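Local structure of aminotransferase class-III (Sphaerobacter thermophilus DSM 20745, 6K8H) at residues F160-T165 / P181-T186; P275-M280 / E298-F303; A344-Q349 / P428-F433; H377-P382 / A393-F398. The protein belongs to the class-III aminotransferases, a family of the fold-type I pyridoxal phosphate superfamily, and holds (5-hydroxy-4,6-dimethylpyridin-3-yl)methyl dihydrogen phosphate in its pocket. All coordinates share one frame; numbering follows the deposited sequence.

Contact 1 of 4, residues F160-T165 / P181-T186; sequences FAEVST and PYTGGT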
loop_
_atom_site.group_PDB
_atom_site.type_symbol
_atom_site.label_atom_id
_atom_site.label_comp_id
_atom_site.label_asym_id
_atom_site.label_seq_id
_atom_site.Cartn_x
_atom_site.Cartn_y
_atom_site.Cartn_z
ATOM N N PHE B 160 -8.694 0.504 11.808
ATOM C CA PHE B 160 -9.910 -0.198 12.201
ATOM C C PHE B 160 -9.763 -1.710 12.060
ATOM O O PHE B 160 -10.321 -2.460 12.870
ATOM C CB PHE B 160 -11.090 0.337 11.376
ATOM C CG PHE B 160 -11.323 1.809 11.562
ATOM C CD1 PHE B 160 -12.017 2.281 12.664
ATOM C CD2 PHE B 160 -10.819 2.724 10.658
ATOM C CE1 PHE B 160 -12.218 3.638 12.849
ATOM C CE2 PHE B 160 -11.015 4.080 10.838
ATOM C CZ PHE B 160 -11.724 4.533 11.937
ATOM N N ALA B 161 -8.996 -2.175 11.065
ATOM C CA ALA B 161 -8.838 -3.606 10.830
ATOM C C ALA B 161 -7.904 -4.274 11.831
ATOM O O ALA B 161 -7.975 -5.495 12.012
ATOM C CB ALA B 161 -8.324 -3.843 9.409
ATOM N N GLU B 162 -7.046 -3.512 12.504
ATOM C CA GLU B 162 -6.062 -4.117 13.383
ATOM C C GLU B 162 -6.488 -4.151 14.853
ATOM O O GLU B 162 -5.768 -4.748 15.669
ATOM C CB GLU B 162 -4.719 -3.395 13.230
ATOM C CG GLU B 162 -4.715 -2.004 13.796
ATOM C CD GLU B 162 -3.360 -1.337 13.708
ATOM O OE1 GLU B 162 -2.438 -1.925 13.103
ATOM O OE2 GLU B 162 -3.219 -0.216 14.236
ATOM N N VAL B 163 -7.647 -3.580 15.208
ATOM C CA VAL B 163 -8.105 -3.633 16.598
ATOM C C VAL B 163 -8.188 -5.087 17.049
ATOM O O VAL B 163 -8.696 -5.945 16.324
ATOM C CB VAL B 163 -9.461 -2.917 16.745
ATOM C CG1 VAL B 163 -10.142 -3.313 18.058
ATOM C CG2 VAL B 163 -9.288 -1.411 16.686
ATOM N N SER B 164 -7.634 -5.383 18.231
ATOM C CA SER B 164 -7.650 -6.732 18.804
ATOM C C SER B 164 -6.902 -7.751 17.939
ATOM O O SER B 164 -7.229 -8.940 17.958
ATOM C CB SER B 164 -9.079 -7.221 19.088
ATOM O OG SER B 164 -9.685 -6.457 20.113
ATOM N N THR B 165 -5.894 -7.318 17.170
ATOM C CA THR B 165 -5.066 -8.295 16.458
ATOM C C THR B 165 -4.426 -9.270 17.445
ATOM O O THR B 165 -4.331 -10.473 17.179
ATOM C CB THR B 165 -3.982 -7.599 15.636
ATOM O OG1 THR B 165 -4.578 -6.831 14.588
ATOM C CG2 THR B 165 -3.043 -8.638 15.022
ATOM N N PRO B 181 -6.141 -2.251 21.933
ATOM C CA PRO B 181 -5.255 -1.572 20.983
ATOM C C PRO B 181 -4.124 -2.477 20.524
ATOM O O PRO B 181 -3.505 -3.190 21.316
ATOM C CB PRO B 181 -4.713 -0.387 21.785
ATOM C CG PRO B 181 -4.780 -0.831 23.192
ATOM C CD PRO B 181 -5.980 -1.739 23.304
ATOM N N TYR B 182 -3.827 -2.399 19.236
ATOM C CA TYR B 182 -2.661 -3.068 18.675
ATOM C C TYR B 182 -1.495 -2.112 18.463
ATOM O O TYR B 182 -0.343 -2.555 18.439
ATOM C CB TYR B 182 -3.037 -3.739 17.339
ATOM C CG TYR B 182 -1.946 -4.592 16.723
ATOM C CD1 TYR B 182 -1.374 -5.644 17.432
ATOM C CD2 TYR B 182 -1.504 -4.357 15.426
ATOM C CE1 TYR B 182 -0.379 -6.424 16.875
ATOM C CE2 TYR B 182 -0.510 -5.125 14.865
ATOM C CZ TYR B 182 0.049 -6.160 15.597
ATOM O OH TYR B 182 1.039 -6.929 15.047
ATOM N N THR B 183 -1.765 -0.817 18.322
ATOM C CA THR B 183 -0.734 0.194 18.144
ATOM C C THR B 183 -0.859 1.224 19.266
ATOM O O THR B 183 -1.935 1.409 19.846
ATOM C CB THR B 183 -0.851 0.850 16.755
ATOM O OG1 THR B 183 0.263 1.728 16.515
ATOM C CG2 THR B 183 -2.153 1.632 16.639
ATOM N N GLY B 184 0.252 1.876 19.594
ATOM C CA GLY B 184 0.236 2.838 20.685
ATOM C C GLY B 184 -0.576 4.077 20.335
ATOM O O GLY B 184 -0.597 4.535 19.192
ATOM N N GLY B 185 -1.257 4.623 21.345
ATOM C CA GLY B 185 -2.037 5.827 21.147
ATOM C C GLY B 185 -3.316 5.652 20.362
ATOM O O GLY B 185 -3.829 6.638 19.834
ATOM N N THR B 186 -3.850 4.431 20.270
ATOM C CA THR B 186 -5.090 4.212 19.524
ATOM C C THR B 186 -6.210 5.072 20.101
ATOM O O THR B 186 -6.486 4.989 21.308
ATOM C CB THR B 186 -5.515 2.740 19.567
ATOM O OG1 THR B 186 -4.547 1.933 18.889
ATOM C CG2 THR B 186 -6.895 2.564 18.907
#
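Y182 lies against T165 and E162 at once. With its CG anti to the backbone N (chi1 -174°), the ring takes T165 CB over one face in a CH-pi contact, T165 CB standing 3.8 Å from the ring centroid. E162 comes to the ring edge instead, its OE1 3.5 Å from Y182 CD2 and its carboxylate turned 77° from the ring plane. At the root of the ring, Y182 CB lies 3.4 Å from E162 O. That carbonyl closes the type II turn E162-T165, accepting both T165 N (3.0 Å) and T165 OG1 (2.6 Å) from the same face, which helps hold the threonine against the ring face. At T183 the methyl CG2 meets the other carboxylate oxygen, E162 OE2, at 3.2 Å; the main charge partner of E162 is K136 of the second subunit. A second type II turn, T183-T186, is braced by T186 OG1 on T183 O at 2.8 Å, and the backbone of G184 bonds to the second subunit. Around this pair of turns in the large domain, A161 packs on helix 127-142, V163 and T186 on helix 188-192, and V163 and S164 on strand 194-197.

Contact 2 of 4, residues P275-M280 / E298-F303; sequences PDLTAM and EVMSVF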
loop_
_atom_site.group_PDB
_atom_site.type_symbol
_atom_site.label_atom_id
_atom_site.label_comp_id
_atom_site.label_asym_id
_atom_site.label_seq_id
_atom_site.Cartn_x
_atom_site.Cartn_y
_atom_site.Cartn_z
ATOM N N PRO B 275 -19.223 -14.414 -0.030
ATOM C CA PRO B 275 -19.166 -13.113 0.641
ATOM C C PRO B 275 -19.628 -12.013 -0.308
ATOM O O PRO B 275 -19.778 -12.214 -1.515
ATOM C CB PRO B 275 -17.685 -12.947 1.006
ATOM C CG PRO B 275 -16.951 -13.811 -0.007
ATOM C CD PRO B 275 -17.887 -14.947 -0.353
ATOM N N ASP B 276 -19.857 -10.837 0.265
ATOM C CA ASP B 276 -20.192 -9.681 -0.556
ATOM C C ASP B 276 -18.938 -9.062 -1.151
ATOM O O ASP B 276 -18.943 -8.625 -2.311
ATOM C CB ASP B 276 -20.972 -8.669 0.283
ATOM C CG ASP B 276 -22.243 -9.275 0.866
ATOM O OD1 ASP B 276 -23.119 -9.696 0.071
ATOM O OD2 ASP B 276 -22.349 -9.359 2.109
ATOM N N LEU B 277 -17.861 -9.024 -0.368
ATOM C CA LEU B 277 -16.562 -8.557 -0.829
ATOM C C LEU B 277 -15.490 -9.533 -0.381
ATOM O O LEU B 277 -15.649 -10.255 0.604
ATOM C CB LEU B 277 -16.204 -7.160 -0.290
ATOM C CG LEU B 277 -17.092 -5.985 -0.714
ATOM C CD1 LEU B 277 -16.665 -4.722 -0.002
ATOM C CD2 LEU B 277 -17.094 -5.777 -2.225
ATOM N N THR B 278 -14.382 -9.520 -1.113
ATOM C CA THR B 278 -13.176 -10.264 -0.783
ATOM C C THR B 278 -11.975 -9.340 -0.944
ATOM O O THR B 278 -11.850 -8.650 -1.963
ATOM C CB THR B 278 -13.009 -11.496 -1.674
ATOM O OG1 THR B 278 -14.177 -12.320 -1.597
ATOM C CG2 THR B 278 -11.827 -12.320 -1.201
ATOM N N ALA B 279 -11.113 -9.317 0.073
ATOM C CA ALA B 279 -9.798 -8.698 0.011
ATOM C C ALA B 279 -8.766 -9.769 -0.327
ATOM O O ALA B 279 -8.841 -10.896 0.171
ATOM C CB ALA B 279 -9.436 -8.018 1.338
ATOM N N MET B 280 -7.834 -9.424 -1.217
ATOM C CA MET B 280 -6.826 -10.340 -1.730
ATOM C C MET B 280 -5.507 -9.596 -1.839
ATOM O O MET B 280 -5.460 -8.363 -1.812
ATOM C CB MET B 280 -7.220 -10.895 -3.111
ATOM C CG MET B 280 -8.581 -11.568 -3.152
ATOM S SD MET B 280 -9.270 -11.661 -4.822
ATOM C CE MET B 280 -10.148 -10.088 -4.912
ATOM N N GLU B 298 -23.066 -5.065 -7.345
ATOM C CA GLU B 298 -23.931 -4.239 -6.509
ATOM C C GLU B 298 -23.124 -3.429 -5.496
ATOM O O GLU B 298 -23.298 -2.210 -5.377
ATOM C CB GLU B 298 -24.973 -5.118 -5.811
ATOM C CG GLU B 298 -25.707 -4.466 -4.649
ATOM C CD GLU B 298 -26.779 -3.454 -5.073
ATOM O OE1 GLU B 298 -27.023 -3.301 -6.293
ATOM O OE2 GLU B 298 -27.376 -2.808 -4.176
ATOM N N VAL B 299 -22.232 -4.086 -4.750
ATOM C CA VAL B 299 -21.479 -3.357 -3.736
ATOM C C VAL B 299 -20.322 -2.594 -4.367
ATOM O O VAL B 299 -20.062 -1.437 -4.015
ATOM C CB VAL B 299 -20.991 -4.313 -2.629
ATOM C CG1 VAL B 299 -20.188 -3.549 -1.592
ATOM C CG2 VAL B 299 -22.164 -5.040 -1.983
ATOM N N MET B 300 -19.628 -3.210 -5.324
ATOM C CA MET B 300 -18.502 -2.533 -5.947
ATOM C C MET B 300 -18.918 -1.269 -6.691
ATOM O O MET B 300 -18.050 -0.449 -7.001
ATOM C CB MET B 300 -17.768 -3.495 -6.886
ATOM C CG MET B 300 -17.097 -4.667 -6.168
ATOM S SD MET B 300 -15.655 -4.129 -5.246
ATOM C CE MET B 300 -14.612 -3.644 -6.626
ATOM N N SER B 301 -20.218 -1.072 -6.952
ATOM C CA SER B 301 -20.665 0.133 -7.652
ATOM C C SER B 301 -20.360 1.424 -6.894
ATOM O O SER B 301 -20.390 2.497 -7.503
ATOM C CB SER B 301 -22.163 0.048 -7.941
ATOM O OG SER B 301 -22.886 0.068 -6.730
ATOM N N VAL B 302 -20.056 1.358 -5.593
ATOM C CA VAL B 302 -19.654 2.566 -4.868
ATOM C C VAL B 302 -18.393 3.180 -5.466
ATOM O O VAL B 302 -18.114 4.364 -5.244
ATOM C CB VAL B 302 -19.457 2.274 -3.359
ATOM C CG1 VAL B 302 -20.727 1.683 -2.772
ATOM C CG2 VAL B 302 -18.265 1.339 -3.122
ATOM N N PHE B 303 -17.615 2.396 -6.219
ATOM C CA PHE B 303 -16.390 2.868 -6.853
ATOM C C PHE B 303 -16.586 3.383 -8.279
ATOM O O PHE B 303 -15.664 3.992 -8.837
ATOM C CB PHE B 303 -15.370 1.735 -6.909
ATOM C CG PHE B 303 -14.886 1.277 -5.572
ATOM C CD1 PHE B 303 -14.161 2.124 -4.746
ATOM C CD2 PHE B 303 -15.121 -0.024 -5.153
ATOM C CE1 PHE B 303 -13.698 1.681 -3.520
ATOM C CE2 PHE B 303 -14.655 -0.471 -3.929
ATOM C CZ PHE B 303 -13.944 0.387 -3.113
#
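L277 meets V299 and M300 through one branch of its side chain: with CG beside the backbone N (chi1 -64°) and CD1 anti to CA (chi2 175°), CD2 is left turned to V299 and M300. V299 answers with CG1 anti to its own backbone N, chi1 179°, while the M300 chain folds at both chi2 and chi3 and brings its sulfur alongside. L277 CD2 is the common point. It touches M300 SD at 3.7 Å and V299 CG1 at 3.9 Å, and L277 CD1 also lies 4.0 Å from V299 CG1. The valine's other methyl, CG2, makes a looser contact with D276 CB at 4.4 Å. L277 begins strand 277-281 of the seven-stranded mixed sheet of the large domain, the central sheet of fold-type I enzymes; the chain returns along the antiparallel strand 291-295 and enters the short helix 297-300. The contact packs this short helix against the start of the strand. Residues 301-303 form a 3-10 segment, with V302 N bonded to V299 O at 3.2 Å and F303 N to M300 O at 3.0 Å. On the flank, the D276 carboxylate turns to L252 N and to a salt bridge with R242. M300 also packs on Q120 and R122 of strand 120-124, and P31 of the second subunit covers M300 and F303.

Contact 3 of 4, residues A344-Q349 / P428-F433; sequences ATLGQQ and PEVEAF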
loop_
_atom_site.group_PDB
_atom_site.type_symbol
_atom_site.label_atom_id
_atom_site.label_comp_id
_atom_site.label_asym_id
_atom_site.label_seq_id
_atom_site.Cartn_x
_atom_site.Cartn_y
_atom_site.Cartn_z
ATOM N N ALA B 344 -1.839 -29.896 -2.969
ATOM C CA ALA B 344 -2.637 -30.438 -1.874
ATOM C C ALA B 344 -2.138 -31.818 -1.472
ATOM O O ALA B 344 -2.083 -32.149 -0.281
ATOM C CB ALA B 344 -4.111 -30.480 -2.277
ATOM N N THR B 345 -1.747 -32.635 -2.451
ATOM C CA THR B 345 -1.187 -33.940 -2.126
ATOM C C THR B 345 0.117 -33.790 -1.355
ATOM O O THR B 345 0.331 -34.456 -0.334
ATOM C CB THR B 345 -0.989 -34.751 -3.398
ATOM O OG1 THR B 345 -2.275 -35.013 -3.973
ATOM C CG2 THR B 345 -0.283 -36.058 -3.080
ATOM N N LEU B 346 0.999 -32.901 -1.825
ATOM C CA LEU B 346 2.254 -32.685 -1.115
ATOM C C LEU B 346 2.009 -32.165 0.299
ATOM O O LEU B 346 2.711 -32.553 1.244
ATOM C CB LEU B 346 3.131 -31.706 -1.897
ATOM C CG LEU B 346 3.817 -32.240 -3.160
ATOM C CD1 LEU B 346 4.524 -31.106 -3.903
ATOM C CD2 LEU B 346 4.787 -33.365 -2.815
ATOM N N GLY B 347 1.011 -31.294 0.467
ATOM C CA GLY B 347 0.707 -30.780 1.793
ATOM C C GLY B 347 0.193 -31.862 2.719
ATOM O O GLY B 347 0.602 -31.941 3.884
ATOM N N GLN B 348 -0.695 -32.719 2.211
ATOM C CA GLN B 348 -1.158 -33.852 3.006
ATOM C C GLN B 348 0.006 -34.756 3.410
ATOM O O GLN B 348 0.069 -35.221 4.553
ATOM C CB GLN B 348 -2.222 -34.639 2.236
ATOM C CG GLN B 348 -3.040 -35.564 3.116
ATOM C CD GLN B 348 -2.282 -36.827 3.505
ATOM O OE1 GLN B 348 -1.456 -37.336 2.731
ATOM N NE2 GLN B 348 -2.555 -37.339 4.708
ATOM N N GLN B 349 0.923 -35.036 2.476
ATOM C CA GLN B 349 2.083 -35.869 2.791
ATOM C C GLN B 349 2.959 -35.238 3.871
ATOM O O GLN B 349 3.424 -35.928 4.792
ATOM C CB GLN B 349 2.889 -36.130 1.517
ATOM C CG GLN B 349 2.192 -37.094 0.569
ATOM C CD GLN B 349 3.014 -37.403 -0.662
ATOM O OE1 GLN B 349 3.413 -36.501 -1.400
ATOM N NE2 GLN B 349 3.281 -38.686 -0.889
ATOM N N PRO B 428 10.952 -34.860 -2.564
ATOM C CA PRO B 428 12.233 -34.694 -1.844
ATOM C C PRO B 428 12.233 -33.533 -0.855
ATOM O O PRO B 428 12.778 -33.667 0.246
ATOM C CB PRO B 428 13.237 -34.476 -2.982
ATOM C CG PRO B 428 12.642 -35.211 -4.145
ATOM C CD PRO B 428 11.166 -34.939 -4.029
ATOM N N GLU B 429 11.637 -32.393 -1.207
ATOM C CA GLU B 429 11.600 -31.274 -0.265
ATOM C C GLU B 429 10.722 -31.588 0.941
ATOM O O GLU B 429 11.054 -31.207 2.067
ATOM C CB GLU B 429 11.115 -30.005 -0.970
ATOM C CG GLU B 429 12.163 -29.348 -1.875
ATOM C CD GLU B 429 12.418 -30.141 -3.156
ATOM O OE1 GLU B 429 11.518 -30.903 -3.585
ATOM O OE2 GLU B 429 13.517 -30.002 -3.726
ATOM N N VAL B 430 9.597 -32.279 0.727
ATOM C CA VAL B 430 8.711 -32.663 1.828
ATOM C C VAL B 430 9.424 -33.616 2.785
ATOM O O VAL B 430 9.364 -33.465 4.012
ATOM C CB VAL B 430 7.415 -33.282 1.266
ATOM C CG1 VAL B 430 6.597 -33.923 2.378
ATOM C CG2 VAL B 430 6.588 -32.225 0.539
ATOM N N GLU B 431 10.086 -34.630 2.236
ATOM C CA GLU B 431 10.848 -35.549 3.074
ATOM C C GLU B 431 11.980 -34.836 3.807
ATOM O O GLU B 431 12.248 -35.134 4.971
ATOM C CB GLU B 431 11.381 -36.704 2.227
ATOM C CG GLU B 431 10.302 -37.724 1.959
ATOM C CD GLU B 431 10.685 -38.765 0.932
ATOM O OE1 GLU B 431 11.763 -38.639 0.304
ATOM O OE2 GLU B 431 9.888 -39.711 0.745
ATOM N N ALA B 432 12.657 -33.892 3.146
ATOM C CA ALA B 432 13.684 -33.123 3.841
ATOM C C ALA B 432 13.086 -32.357 5.014
ATOM O O ALA B 432 13.668 -32.323 6.106
ATOM C CB ALA B 432 14.393 -32.169 2.875
ATOM N N PHE B 433 11.911 -31.745 4.813
ATOM C CA PHE B 433 11.256 -31.073 5.930
ATOM C C PHE B 433 10.973 -32.047 7.072
ATOM O O PHE B 433 11.293 -31.765 8.234
ATOM C CB PHE B 433 9.955 -30.391 5.487
ATOM C CG PHE B 433 9.294 -29.641 6.599
ATOM C CD1 PHE B 433 8.434 -30.289 7.481
ATOM C CD2 PHE B 433 9.589 -28.301 6.815
ATOM C CE1 PHE B 433 7.849 -29.617 8.538
ATOM C CE2 PHE B 433 9.012 -27.608 7.870
ATOM C CZ PHE B 433 8.135 -28.263 8.734
#
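V430 packs against L346 and Q349 where helix 427-445 meets helix 337-361, a helix-helix contact of the aminotransferase's C-terminal region. The close part is small and wholly apolar in its side chains. The backbones approach nearest at L346 and V430, whose CA atoms are 7.1 Å apart. V430 points toward the other helix, and with CG1 anti to its backbone N (chi1 169°) its two methyls divide the work: CG2 goes to the leucine and CG1 to the glutamine. L346, whose CB does not aim at V430, crosses it at a slant, bringing CD2 to 4.0 Å from V430 CG2. The same CG2 also lies 4.0 Å from L346 O, so the valine rests on backbone as well as side chain. This buried side is continued by L350, which V430 also touches, and by F433, whose ring packs on L350 and V354 and meets F374 edge-to-face; L346 is further covered by L421 and V427. The other side is looser. Q349 is partly exposed to solvent, and its chain runs on without coming any nearer to the valine, leaving CB as the part of its side chain nearest V430. At this thinner margin, V430 CG1 stands 4.1 Å from Q349 C and 4.4 Å from Q349 CB.

Contact 4 of 4, residues H377-P382 / A393-F398; sequences HLHQRP and AQERAF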
loop_
_atom_site.group_PDB
_atom_site.type_symbol
_atom_site.label_atom_id
_atom_site.label_comp_id
_atom_site.label_asym_id
_atom_site.label_seq_id
_atom_site.Cartn_x
_atom_site.Cartn_y
_atom_site.Cartn_z
ATOM N N HIS B 377 1.585 -27.727 15.648
ATOM C CA HIS B 377 1.235 -27.361 17.009
ATOM C C HIS B 377 1.849 -28.377 17.953
ATOM O O HIS B 377 1.726 -29.586 17.720
ATOM C CB HIS B 377 -0.280 -27.351 17.182
ATOM C CG HIS B 377 -0.996 -26.518 16.165
ATOM N ND1 HIS B 377 -1.066 -25.144 16.246
ATOM C CD2 HIS B 377 -1.681 -26.866 15.050
ATOM C CE1 HIS B 377 -1.771 -24.679 15.228
ATOM N NE2 HIS B 377 -2.149 -25.704 14.483
ATOM N N LEU B 378 2.491 -27.894 19.017
ATOM C CA LEU B 378 3.121 -28.773 20.005
ATOM C C LEU B 378 2.256 -28.926 21.251
ATOM O O LEU B 378 2.743 -28.958 22.388
ATOM C CB LEU B 378 4.522 -28.275 20.342
ATOM C CG LEU B 378 5.364 -28.213 19.063
ATOM C CD1 LEU B 378 6.819 -27.924 19.371
ATOM C CD2 LEU B 378 5.246 -29.508 18.257
ATOM N N HIS B 379 0.944 -29.001 21.029
ATOM C CA HIS B 379 -0.041 -29.276 22.060
ATOM C C HIS B 379 -1.209 -29.984 21.388
ATOM O O HIS B 379 -1.270 -30.090 20.161
ATOM C CB HIS B 379 -0.494 -27.995 22.760
ATOM C CG HIS B 379 -1.203 -27.051 21.842
ATOM N ND1 HIS B 379 -2.502 -27.259 21.423
ATOM C CD2 HIS B 379 -0.790 -25.909 21.243
ATOM C CE1 HIS B 379 -2.861 -26.278 20.611
ATOM N NE2 HIS B 379 -1.839 -25.448 20.482
ATOM N N GLN B 380 -2.136 -30.485 22.203
ATOM C CA GLN B 380 -3.298 -31.187 21.686
ATOM C C GLN B 380 -4.601 -30.518 22.118
ATOM O O GLN B 380 -5.620 -31.188 22.309
ATOM C CB GLN B 380 -3.252 -32.660 22.095
ATOM C CG GLN B 380 -2.271 -33.448 21.218
ATOM C CD GLN B 380 -2.101 -34.897 21.618
ATOM O OE1 GLN B 380 -2.225 -35.259 22.788
ATOM N NE2 GLN B 380 -1.797 -35.741 20.638
ATOM N N ARG B 381 -4.584 -29.181 22.264
ATOM C CA ARG B 381 -5.818 -28.467 22.561
ATOM C C ARG B 381 -6.671 -28.324 21.307
ATOM O O ARG B 381 -6.140 -28.085 20.218
ATOM C CB ARG B 381 -5.518 -27.085 23.134
ATOM C CG ARG B 381 -4.747 -27.142 24.436
ATOM C CD ARG B 381 -4.591 -25.762 25.077
ATOM N NE ARG B 381 -3.759 -24.876 24.277
ATOM C CZ ARG B 381 -2.434 -24.863 24.318
ATOM N NH1 ARG B 381 -1.780 -25.699 25.122
ATOM N NH2 ARG B 381 -1.759 -24.000 23.567
ATOM N N PRO B 382 -7.993 -28.465 21.436
ATOM C CA PRO B 382 -8.884 -28.261 20.281
ATOM C C PRO B 382 -8.901 -26.792 19.876
ATOM O O PRO B 382 -9.378 -25.935 20.624
ATOM C CB PRO B 382 -10.251 -28.718 20.798
ATOM C CG PRO B 382 -10.172 -28.572 22.295
ATOM C CD PRO B 382 -8.729 -28.694 22.691
ATOM N N ALA B 393 4.175 -19.914 28.285
ATOM C CA ALA B 393 5.608 -19.632 28.252
ATOM C C ALA B 393 6.409 -20.874 27.880
ATOM O O ALA B 393 7.324 -20.805 27.051
ATOM C CB ALA B 393 6.071 -19.086 29.603
ATOM N N GLN B 394 6.066 -22.022 28.474
ATOM C CA GLN B 394 6.762 -23.266 28.162
ATOM C C GLN B 394 6.607 -23.623 26.694
ATOM O O GLN B 394 7.567 -24.058 26.040
ATOM C CB GLN B 394 6.231 -24.404 29.032
ATOM C CG GLN B 394 6.666 -25.775 28.552
ATOM C CD GLN B 394 6.307 -26.882 29.518
ATOM O OE1 GLN B 394 5.504 -27.764 29.212
ATOM N NE2 GLN B 394 6.895 -26.840 30.691
ATOM N N GLU B 395 5.403 -23.445 26.157
ATOM C CA GLU B 395 5.185 -23.748 24.750
ATOM C C GLU B 395 5.941 -22.781 23.847
ATOM O O GLU B 395 6.515 -23.203 22.835
ATOM C CB GLU B 395 3.688 -23.742 24.447
ATOM C CG GLU B 395 3.018 -25.012 24.942
ATOM C CD GLU B 395 1.514 -24.892 25.098
ATOM O OE1 GLU B 395 0.970 -23.772 24.936
ATOM O OE2 GLU B 395 0.884 -25.935 25.404
ATOM N N ARG B 396 5.974 -21.489 24.197
ATOM C CA ARG B 396 6.740 -20.538 23.394
ATOM C C ARG B 396 8.223 -20.907 23.374
ATOM O O ARG B 396 8.857 -20.910 22.311
ATOM C CB ARG B 396 6.532 -19.103 23.906
ATOM C CG ARG B 396 5.135 -18.543 23.630
ATOM C CD ARG B 396 5.039 -17.031 23.912
ATOM N NE ARG B 396 5.441 -16.673 25.278
ATOM C CZ ARG B 396 4.603 -16.559 26.312
ATOM N NH1 ARG B 396 3.304 -16.771 26.152
ATOM N NH2 ARG B 396 5.065 -16.226 27.511
ATOM N N ALA B 397 8.790 -21.239 24.539
ATOM C CA ALA B 397 10.206 -21.629 24.587
ATOM C C ALA B 397 10.480 -22.910 23.790
ATOM O O ALA B 397 11.486 -23.000 23.069
ATOM C CB ALA B 397 10.656 -21.799 26.039
ATOM N N PHE B 398 9.602 -23.915 23.911
ATOM C CA PHE B 398 9.817 -25.184 23.210
ATOM C C PHE B 398 9.691 -25.019 21.694
ATOM O O PHE B 398 10.532 -25.520 20.926
ATOM C CB PHE B 398 8.836 -26.239 23.738
ATOM C CG PHE B 398 9.171 -27.640 23.322
ATOM C CD1 PHE B 398 10.189 -28.353 23.951
ATOM C CD2 PHE B 398 8.480 -28.245 22.295
ATOM C CE1 PHE B 398 10.496 -29.653 23.559
ATOM C CE2 PHE B 398 8.784 -29.544 21.892
ATOM C CZ PHE B 398 9.792 -30.246 22.523
HETATM O O HOH W 1 2.145 -28.369 25.212
#
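L378 points its CD1 at the edge of the F398 ring, near the ring plane, 3.4 Å from F398 CD2; the two side chains cross at about a right angle. The carbonyl of L378 faces E395 through a water, which donates to L378 O at 2.9 Å and to E395 OE2 at 2.7 Å. H379 follows, CB lying 3.6 Å from E395 OE2; its CG, between the backbone N and the carbonyl carbon (chi1 64°), sets the ring beside R381. The segment is the loop leaving strand 373-377 of the small antiparallel sheet, and E395 stands in the first turn of helix 393-408, which the loop leads into; there E395 OE1 also takes the backbone N of S392. R381 N donates to H379 ND1 at 3.0 Å, in the plane of the imidazole, and the chain bends at chi3 to lay the guanidinium over one face of that ring. From there R381 grips E395 end-on: NH1 meets the syn lone pair of OE2 at 2.7 Å and 168°, whereas NH2 reaches OE1 at 3.1 Å and 143°, tilted out of both planes. N388 O holds R381 NE, helping to set the guanidinium's rotation, while F398 backs onto L441 and A444 of helix 427-445.

Overall arrangement
Contacts 2 and 3 are buried and apolar, joining a sheet strand to a short helix and one helix to another. Contact 1 is partly buried and pairs a threonine on an aromatic face with a carboxylate at its edge; contact 4, at the surface, relies on a salt bridge and a water. Contacts 1 and 2 belong to the large domain and both touch the second subunit, whereas no other chain of the assembly touches the segments of contacts 3 and 4. These last two share helix 427-445, directly in contact 3 and through F398 in contact 4, with centres about 23 Å apart. Contacts 2 and 4, with centres about 39 Å apart, are on opposite sides of the chain's centre.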